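Local coordinates for agglutinin (Rhizoctonia solani, PDB 4G9M), which is a fungal lectin with a ricin-type beta-trefoil-like domain that probably recognises carbohydrates and assembles as a domain-swapped dimer, at residues 57-71 with 81-93. Residues are numbered along the deposited sequence; the frame is centred on the assembly and turned at random.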
ATOM      1  N   GLN B  57       0.774   2.963  -9.444  1.00 19.91           N
ATOM      2  CA  GLN B  57       1.634   4.113  -9.148  1.00 20.19           C
ATOM      3  C   GLN B  57       0.877   5.426  -8.994  1.00 18.45           C
ATOM      4  O   GLN B  57      -0.111   5.667  -9.688  1.00 19.71           O
ATOM      5  CB  GLN B  57       2.727   4.259 -10.207  1.00 20.61           C
ATOM      6  CG  GLN B  57       3.554   3.003 -10.341  1.00 18.64           C
ATOM      7  CD  GLN B  57       4.669   3.132 -11.345  1.00 17.07           C
ATOM      8  OE1 GLN B  57       4.957   4.226 -11.834  1.00 21.49           O
ATOM      9  NE2 GLN B  57       5.318   2.016 -11.649  1.00 27.17           N
ATOM     10  N   VAL B  58       1.364   6.268  -8.084  1.00 16.13           N
ATOM     11  CA  VAL B  58       0.785   7.571  -7.800  1.00 16.94           C
ATOM     12  C   VAL B  58       1.835   8.663  -7.869  1.00 17.66           C
ATOM     13  O   VAL B  58       3.044   8.388  -7.956  1.00 16.82           O
ATOM     14  CB  VAL B  58       0.156   7.642  -6.375  1.00 15.86           C
ATOM     15  CG1 VAL B  58      -0.882   6.560  -6.206  1.00 18.69           C
ATOM     16  CG2 VAL B  58       1.245   7.508  -5.287  1.00 17.32           C
ATOM     17  N   THR B  59       1.367   9.906  -7.835  1.00 17.07           N
ATOM     18  CA  THR B  59       2.235  11.043  -7.565  1.00 16.28           C
ATOM     19  C   THR B  59       1.644  11.836  -6.415  1.00 18.44           C
ATOM     20  O   THR B  59       0.449  11.697  -6.103  1.00 17.65           O
ATOM     21  CB  THR B  59       2.393  11.965  -8.774  1.00 17.66           C
ATOM     22  OG1 THR B  59       1.102  12.419  -9.196  1.00 21.22           O
ATOM     23  CG2 THR B  59       3.073  11.250  -9.932  1.00 18.60           C
ATOM     24  N   LEU B  60       2.479  12.663  -5.789  1.00 16.48           N
ATOM     25  CA  LEU B  60       2.022  13.592  -4.763  1.00 14.64           C
ATOM     26  C   LEU B  60       2.353  14.990  -5.232  1.00 17.37           C
ATOM     27  O   LEU B  60       3.516  15.285  -5.515  1.00 17.18           O
ATOM     28  CB  LEU B  60       2.720  13.295  -3.427  1.00 17.61           C
ATOM     29  CG  LEU B  60       2.277  12.023  -2.708  1.00 15.71           C
ATOM     30  CD1 LEU B  60       3.123  11.835  -1.451  1.00 16.33           C
ATOM     31  CD2 LEU B  60       0.782  12.105  -2.351  1.00 19.10           C
ATOM     32  N   GLN B  61       1.333  15.839  -5.343  1.00 16.74           N
ATOM     33  CA  GLN B  61       1.528  17.208  -5.826  1.00 14.11           C
ATOM     34  C   GLN B  61       1.237  18.239  -4.744  1.00 18.83           C
ATOM     35  O   GLN B  61       0.191  18.185  -4.087  1.00 20.40           O
ATOM     36  CB  GLN B  61       0.640  17.459  -7.048  1.00 17.94           C
ATOM     37  CG  GLN B  61       0.807  18.822  -7.651  1.00 18.10           C
ATOM     38  CD  GLN B  61      -0.160  19.063  -8.796  1.00 22.46           C
ATOM     39  OE1 GLN B  61      -1.257  18.494  -8.826  1.00 30.34           O
ATOM     40  NE2 GLN B  61       0.239  19.904  -9.746  1.00 22.76           N
ATOM     41  N   ASN B  62       2.149  19.185  -4.546  1.00 20.26           N
ATOM     42  CA  ASN B  62       1.932  20.211  -3.525  1.00 18.96           C
ATOM     43  C   ASN B  62       0.801  21.165  -3.895  1.00 20.38           C
ATOM     44  O   ASN B  62       0.737  21.657  -5.023  1.00 18.36           O
ATOM     45  CB  ASN B  62       3.221  20.988  -3.239  1.00 17.61           C
ATOM     46  CG  ASN B  62       3.114  21.848  -1.992  1.00 21.01           C
ATOM     47  OD1 ASN B  62       2.877  23.061  -2.071  1.00 20.74           O
ATOM     48  ND2 ASN B  62       3.287  21.224  -0.832  1.00 19.27           N
ATOM     49  N   VAL B  63      -0.104  21.423  -2.951  1.00 16.65           N
ATOM     50  CA  VAL B  63      -1.251  22.276  -3.234  1.00 19.51           C
ATOM     51  C   VAL B  63      -0.807  23.719  -3.523  1.00 21.05           C
ATOM     52  O   VAL B  63      -1.331  24.381  -4.424  1.00 23.16           O
ATOM     53  CB  VAL B  63      -2.292  22.224  -2.092  1.00 18.60           C
ATOM     54  CG1 VAL B  63      -3.268  23.379  -2.196  1.00 22.86           C
ATOM     55  CG2 VAL B  63      -3.037  20.895  -2.123  1.00 19.67           C
ATOM     56  N   LYS B  64       0.187  24.198  -2.784  1.00 19.20           N
ATOM     57  CA  LYS B  64       0.607  25.589  -2.958  1.00 22.06           C
ATOM     58  C   LYS B  64       1.403  25.829  -4.247  1.00 24.96           C
ATOM     59  O   LYS B  64       1.089  26.747  -5.012  1.00 25.88           O
ATOM     60  CB  LYS B  64       1.393  26.065  -1.744  1.00 18.40           C
ATOM     61  CG  LYS B  64       1.729  27.549  -1.766  1.00 24.29           C
ATOM     62  CD  LYS B  64       1.632  28.141  -0.369  1.00 38.09           C
ATOM     63  CE  LYS B  64       1.688  29.667  -0.376  1.00 47.14           C
ATOM     64  NZ  LYS B  64       3.087  30.183  -0.451  1.00 53.69           N
ATOM     65  N   SER B  65       2.410  24.999  -4.492  1.00 24.77           N
ATOM     66  CA  SER B  65       3.341  25.201  -5.605  1.00 21.14           C
ATOM     67  C   SER B  65       2.892  24.636  -6.957  1.00 21.08           C
ATOM     68  O   SER B  65       3.271  25.156  -8.003  1.00 23.96           O
ATOM     69  CB  SER B  65       4.701  24.597  -5.258  1.00 19.40           C
ATOM     70  OG  SER B  65       4.612  23.178  -5.160  1.00 21.42           O
ATOM     71  N   GLY B  66       2.111  23.561  -6.932  1.00 19.19           N
ATOM     72  CA  GLY B  66       1.794  22.828  -8.148  1.00 22.95           C
ATOM     73  C   GLY B  66       2.902  21.883  -8.592  1.00 23.23           C
ATOM     74  O   GLY B  66       2.786  21.208  -9.616  1.00 21.70           O
ATOM     75  N   THR B  67       3.996  21.836  -7.837  1.00 18.84           N
ATOM     76  CA  THR B  67       5.077  20.916  -8.167  1.00 17.63           C
ATOM     77  C   THR B  67       4.921  19.606  -7.406  1.00 17.77           C
ATOM     78  O   THR B  67       4.092  19.493  -6.496  1.00 19.61           O
ATOM     79  CB  THR B  67       6.461  21.525  -7.921  1.00 19.74           C
ATOM     80  OG1 THR B  67       6.581  21.953  -6.557  1.00 17.88           O
ATOM     81  CG2 THR B  67       6.691  22.710  -8.842  1.00 22.56           C
ATOM     82  N   TYR B  68       5.726  18.622  -7.779  1.00 18.97           N
ATOM     83  CA  TYR B  68       5.543  17.273  -7.287  1.00 16.90           C
ATOM     84  C   TYR B  68       6.657  16.828  -6.362  1.00 19.98           C
ATOM     85  O   TYR B  68       7.778  17.353  -6.402  1.00 19.78           O
ATOM     86  CB  TYR B  68       5.490  16.306  -8.466  1.00 17.41           C
ATOM     87  CG  TYR B  68       4.315  16.517  -9.384  1.00 18.60           C
ATOM     88  CD1 TYR B  68       4.359  17.475 -10.391  1.00 17.65           C
ATOM     89  CD2 TYR B  68       3.134  15.776  -9.225  1.00 17.32           C
ATOM     90  CE1 TYR B  68       3.276  17.671 -11.240  1.00 20.67           C
ATOM     91  CE2 TYR B  68       2.042  15.976 -10.074  1.00 17.89           C
ATOM     92  CZ  TYR B  68       2.123  16.915 -11.072  1.00 21.86           C
ATOM     93  OH  TYR B  68       1.045  17.115 -11.913  1.00 22.65           O
ATOM     94  N   VAL B  69       6.357  15.823  -5.548  1.00 16.49           N
ATOM     95  CA  VAL B  69       7.410  15.129  -4.803  1.00 17.45           C
ATOM     96  C   VAL B  69       8.367  14.512  -5.803  1.00 17.95           C
ATOM     97  O   VAL B  69       7.974  13.682  -6.623  1.00 18.41           O
ATOM     98  CB  VAL B  69       6.834  14.024  -3.907  1.00 16.22           C
ATOM     99  CG1 VAL B  69       7.940  13.053  -3.428  1.00 19.92           C
ATOM    100  CG2 VAL B  69       6.101  14.661  -2.730  1.00 22.34           C
ATOM    101  N   GLY B  70       9.625  14.930  -5.729  1.00 15.97           N
ATOM    102  CA  GLY B  70      10.626  14.481  -6.670  1.00 17.68           C
ATOM    103  C   GLY B  70      11.953  14.307  -5.978  1.00 16.59           C
ATOM    104  O   GLY B  70      12.019  14.073  -4.762  1.00 20.59           O
ATOM    105  N   THR B  71      13.026  14.414  -6.749  1.00 17.04           N
ATOM    106  CA  THR B  71      14.355  14.166  -6.201  1.00 18.37           C
ATOM    107  C   THR B  71      15.394  15.177  -6.690  1.00 17.30           C
ATOM    108  O   THR B  71      15.297  15.708  -7.793  1.00 19.99           O
ATOM    109  CB  THR B  71      14.815  12.720  -6.497  1.00 18.49           C
ATOM    110  OG1 THR B  71      16.078  12.456  -5.862  1.00 19.85           O
ATOM    111  CG2 THR B  71      14.933  12.498  -7.993  1.00 19.50           C
ATOM    112  N   VAL B  81      14.608  14.666  -0.882  1.00 18.12           N
ATOM    113  CA  VAL B  81      13.291  14.758  -1.492  1.00 17.69           C
ATOM    114  C   VAL B  81      12.987  16.243  -1.683  1.00 17.33           C
ATOM    115  O   VAL B  81      13.147  17.035  -0.760  1.00 19.45           O
ATOM    116  CB  VAL B  81      12.228  14.102  -0.603  1.00 15.18           C
ATOM    117  CG1 VAL B  81      10.855  14.231  -1.224  1.00 18.74           C
ATOM    118  CG2 VAL B  81      12.586  12.632  -0.383  1.00 14.82           C
ATOM    119  N   VAL B  82      12.575  16.620  -2.888  1.00 18.87           N
ATOM    120  CA  VAL B  82      12.409  18.030  -3.230  1.00 15.33           C
ATOM    121  C   VAL B  82      11.197  18.238  -4.123  1.00 19.63           C
ATOM    122  O   VAL B  82      10.692  17.286  -4.738  1.00 19.57           O
ATOM    123  CB  VAL B  82      13.641  18.585  -3.979  1.00 18.04           C
ATOM    124  CG1 VAL B  82      14.905  18.517  -3.102  1.00 18.53           C
ATOM    125  CG2 VAL B  82      13.843  17.866  -5.325  1.00 19.23           C
ATOM    126  N   GLY B  83      10.727  19.482  -4.192  1.00 19.18           N
ATOM    127  CA  GLY B  83       9.667  19.840  -5.122  1.00 17.26           C
ATOM    128  C   GLY B  83      10.221  19.923  -6.531  1.00 20.16           C
ATOM    129  O   GLY B  83      11.275  20.517  -6.756  1.00 20.84           O
ATOM    130  N   SER B  84       9.510  19.339  -7.493  1.00 19.20           N
ATOM    131  CA  SER B  84      10.050  19.212  -8.850  1.00 16.77           C
ATOM    132  C   SER B  84       8.932  19.263  -9.877  1.00 16.31           C
ATOM    133  O   SER B  84       7.797  18.888  -9.585  1.00 17.07           O
ATOM    134  CB  SER B  84      10.796  17.882  -8.995  1.00 17.62           C
ATOM    135  OG  SER B  84      11.405  17.753 -10.276  1.00 20.58           O
ATOM    136  N   THR B  85       9.257  19.716 -11.083  1.00 18.20           N
ATOM    137  CA  THR B  85       8.307  19.681 -12.193  1.00 16.46           C
ATOM    138  C   THR B  85       8.277  18.227 -12.707  1.00 16.50           C
ATOM    139  O   THR B  85       7.425  17.848 -13.512  1.00 20.34           O
ATOM    140  CB  THR B  85       8.728  20.673 -13.309  1.00 23.50           C
ATOM    141  OG1 THR B  85       9.019  21.951 -12.728  1.00 40.62           O
ATOM    142  CG2 THR B  85       7.631  20.894 -14.291  1.00 44.40           C
ATOM    143  N   THR B  86       9.233  17.428 -12.238  1.00 15.68           N
ATOM    144  CA  THR B  86       9.265  15.997 -12.538  1.00 15.14           C
ATOM    145  C   THR B  86       8.948  15.153 -11.307  1.00 16.78           C
ATOM    146  O   THR B  86       9.773  15.014 -10.394  1.00 17.16           O
ATOM    147  CB  THR B  86      10.641  15.559 -13.090  1.00 15.44           C
ATOM    148  OG1 THR B  86      11.005  16.394 -14.191  1.00 20.25           O
ATOM    149  CG2 THR B  86      10.571  14.099 -13.572  1.00 17.99           C
ATOM    150  N   ALA B  87       7.750  14.577 -11.276  1.00 16.43           N
ATOM    151  CA  ALA B  87       7.367  13.715 -10.179  1.00 15.28           C
ATOM    152  C   ALA B  87       8.191  12.436 -10.156  1.00 17.68           C
ATOM    153  O   ALA B  87       8.451  11.832 -11.194  1.00 19.85           O
ATOM    154  CB  ALA B  87       5.885  13.351 -10.286  1.00 17.86           C
ATOM    155  N   VAL B  88       8.601  12.024  -8.964  1.00 16.94           N
ATOM    156  CA  VAL B  88       9.005  10.645  -8.780  1.00 14.51           C
ATOM    157  C   VAL B  88       7.740   9.815  -8.526  1.00 17.19           C
ATOM    158  O   VAL B  88       7.017  10.070  -7.557  1.00 16.53           O
ATOM    159  CB  VAL B  88       9.969  10.510  -7.586  1.00 15.45           C
ATOM    160  CG1 VAL B  88      10.131   9.042  -7.168  1.00 19.30           C
ATOM    161  CG2 VAL B  88      11.318  11.133  -7.927  1.00 16.81           C
ATOM    162  N   PRO B  89       7.446   8.832  -9.401  1.00 20.58           N
ATOM    163  CA  PRO B  89       6.266   7.998  -9.144  1.00 16.88           C
ATOM    164  C   PRO B  89       6.443   7.139  -7.895  1.00 23.07           C
ATOM    165  O   PRO B  89       7.550   6.664  -7.626  1.00 19.12           O
ATOM    166  CB  PRO B  89       6.172   7.126 -10.405  1.00 20.04           C
ATOM    167  CG  PRO B  89       7.627   7.021 -10.880  1.00 20.44           C
ATOM    168  CD  PRO B  89       8.189   8.393 -10.603  1.00 24.39           C
ATOM    169  N   LEU B  90       5.356   6.950  -7.144  1.00 18.75           N
ATOM    170  CA  LEU B  90       5.398   6.318  -5.824  1.00 16.29           C
ATOM    171  C   LEU B  90       4.411   5.154  -5.743  1.00 16.09           C
ATOM    172  O   LEU B  90       3.511   5.030  -6.579  1.00 15.17           O
ATOM    173  CB  LEU B  90       5.047   7.337  -4.725  1.00 16.71           C
ATOM    174  CG  LEU B  90       5.799   8.673  -4.786  1.00 18.26           C
ATOM    175  CD1 LEU B  90       5.116   9.726  -3.916  1.00 18.62           C
ATOM    176  CD2 LEU B  90       7.243   8.482  -4.365  1.00 19.89           C
ATOM    177  N   ASP B  91       4.606   4.311  -4.734  1.00 17.55           N
ATOM    178  CA  ASP B  91       3.671   3.257  -4.352  1.00 16.00           C
ATOM    179  C   ASP B  91       3.364   3.515  -2.889  1.00 18.81           C
ATOM    180  O   ASP B  91       4.286   3.722  -2.095  1.00 17.77           O
ATOM    181  CB  ASP B  91       4.334   1.885  -4.448  1.00 17.68           C
ATOM    182  CG  ASP B  91       4.324   1.305  -5.853  1.00 23.95           C
ATOM    183  OD1 ASP B  91       3.404   1.630  -6.655  1.00 31.83           O
ATOM    184  OD2 ASP B  91       5.211   0.458  -6.130  1.00 31.41           O
ATOM    185  N   ILE B  92       2.087   3.514  -2.513  1.00 14.72           N
ATOM    186  CA  ILE B  92       1.727   3.731  -1.115  1.00 18.03           C
ATOM    187  C   ILE B  92       1.444   2.358  -0.492  1.00 19.84           C
ATOM    188  O   ILE B  92       0.490   1.682  -0.884  1.00 19.32           O
ATOM    189  CB  ILE B  92       0.486   4.650  -0.992  1.00 18.89           C
ATOM    190  CG1 ILE B  92       0.654   5.909  -1.858  1.00 16.62           C
ATOM    191  CG2 ILE B  92       0.275   5.055   0.453  1.00 17.96           C
ATOM    192  CD1 ILE B  92       1.956   6.686  -1.557  1.00 17.98           C
ATOM    193  N   VAL B  93       2.280   1.948   0.459  1.00 18.15           N
ATOM    194  CA  VAL B  93       2.264   0.576   0.987  1.00 14.45           C
ATOM    195  C   VAL B  93       1.810   0.566   2.443  1.00 18.87           C
ATOM    196  O   VAL B  93       2.399   1.246   3.279  1.00 19.14           O
ATOM    197  CB  VAL B  93       3.691  -0.068   0.916  1.00 17.10           C
ATOM    198  CG1 VAL B  93       3.635  -1.524   1.285  1.00 19.29           C
ATOM    199  CG2 VAL B  93       4.296   0.101  -0.483  1.00 21.01           C
TER
HETATM  200  O   HOH W   1       5.417  12.266  -6.753  1.00 17.72           O
HETATM  201  O   HOH W   2      12.449  14.576  -9.688  1.00 17.35           O
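Val58 carries CG2 between its backbone N and carbonyl carbon (chi1 -57° for CG1), where this methyl meets Leu90 CB and, at 3.8 Å, Ile92 CG1. In Leu90, chi1 of -49° sets CG anti to the carbonyl carbon, and CD1 reaches Leu60 CD1 at 3.8 Å, the side chains crossing at about a right angle. Val58 and Leu90 form a single antiparallel hydrogen-bonded pair, each N-H bonded to the other's carbonyl, with Leu90 N 2.8 Å from Val58 O, although strands 58-62 and 90-93 run at 97°. Ala87 CB wedges between Thr59 CG2 and Tyr68 CB, 3.5 Å from the latter, while Ser84 O lies at the edge of the Tyr68 ring. A water accepts from Leu60 N and donates to Val69 O and Val88 O; Val69 O also takes the Val88 N-H. Strands 68-71 and 81-84 pair through reciprocal bonds of Tyr68 with Ser84 and Gly70 with Val82; Gly70 N lies nearly on the C=O axis of Val82, 2.8 Å from its O, with a bent N-H. Trp47 packs on Val69, Ile101 on Leu90, Tyr126 on Val88. Strand 58-62 leads through turn 63-67 into this antiparallel beta hairpin, and loop 85-89 on to strand 90-93, within a ricin-type beta-trefoil fold.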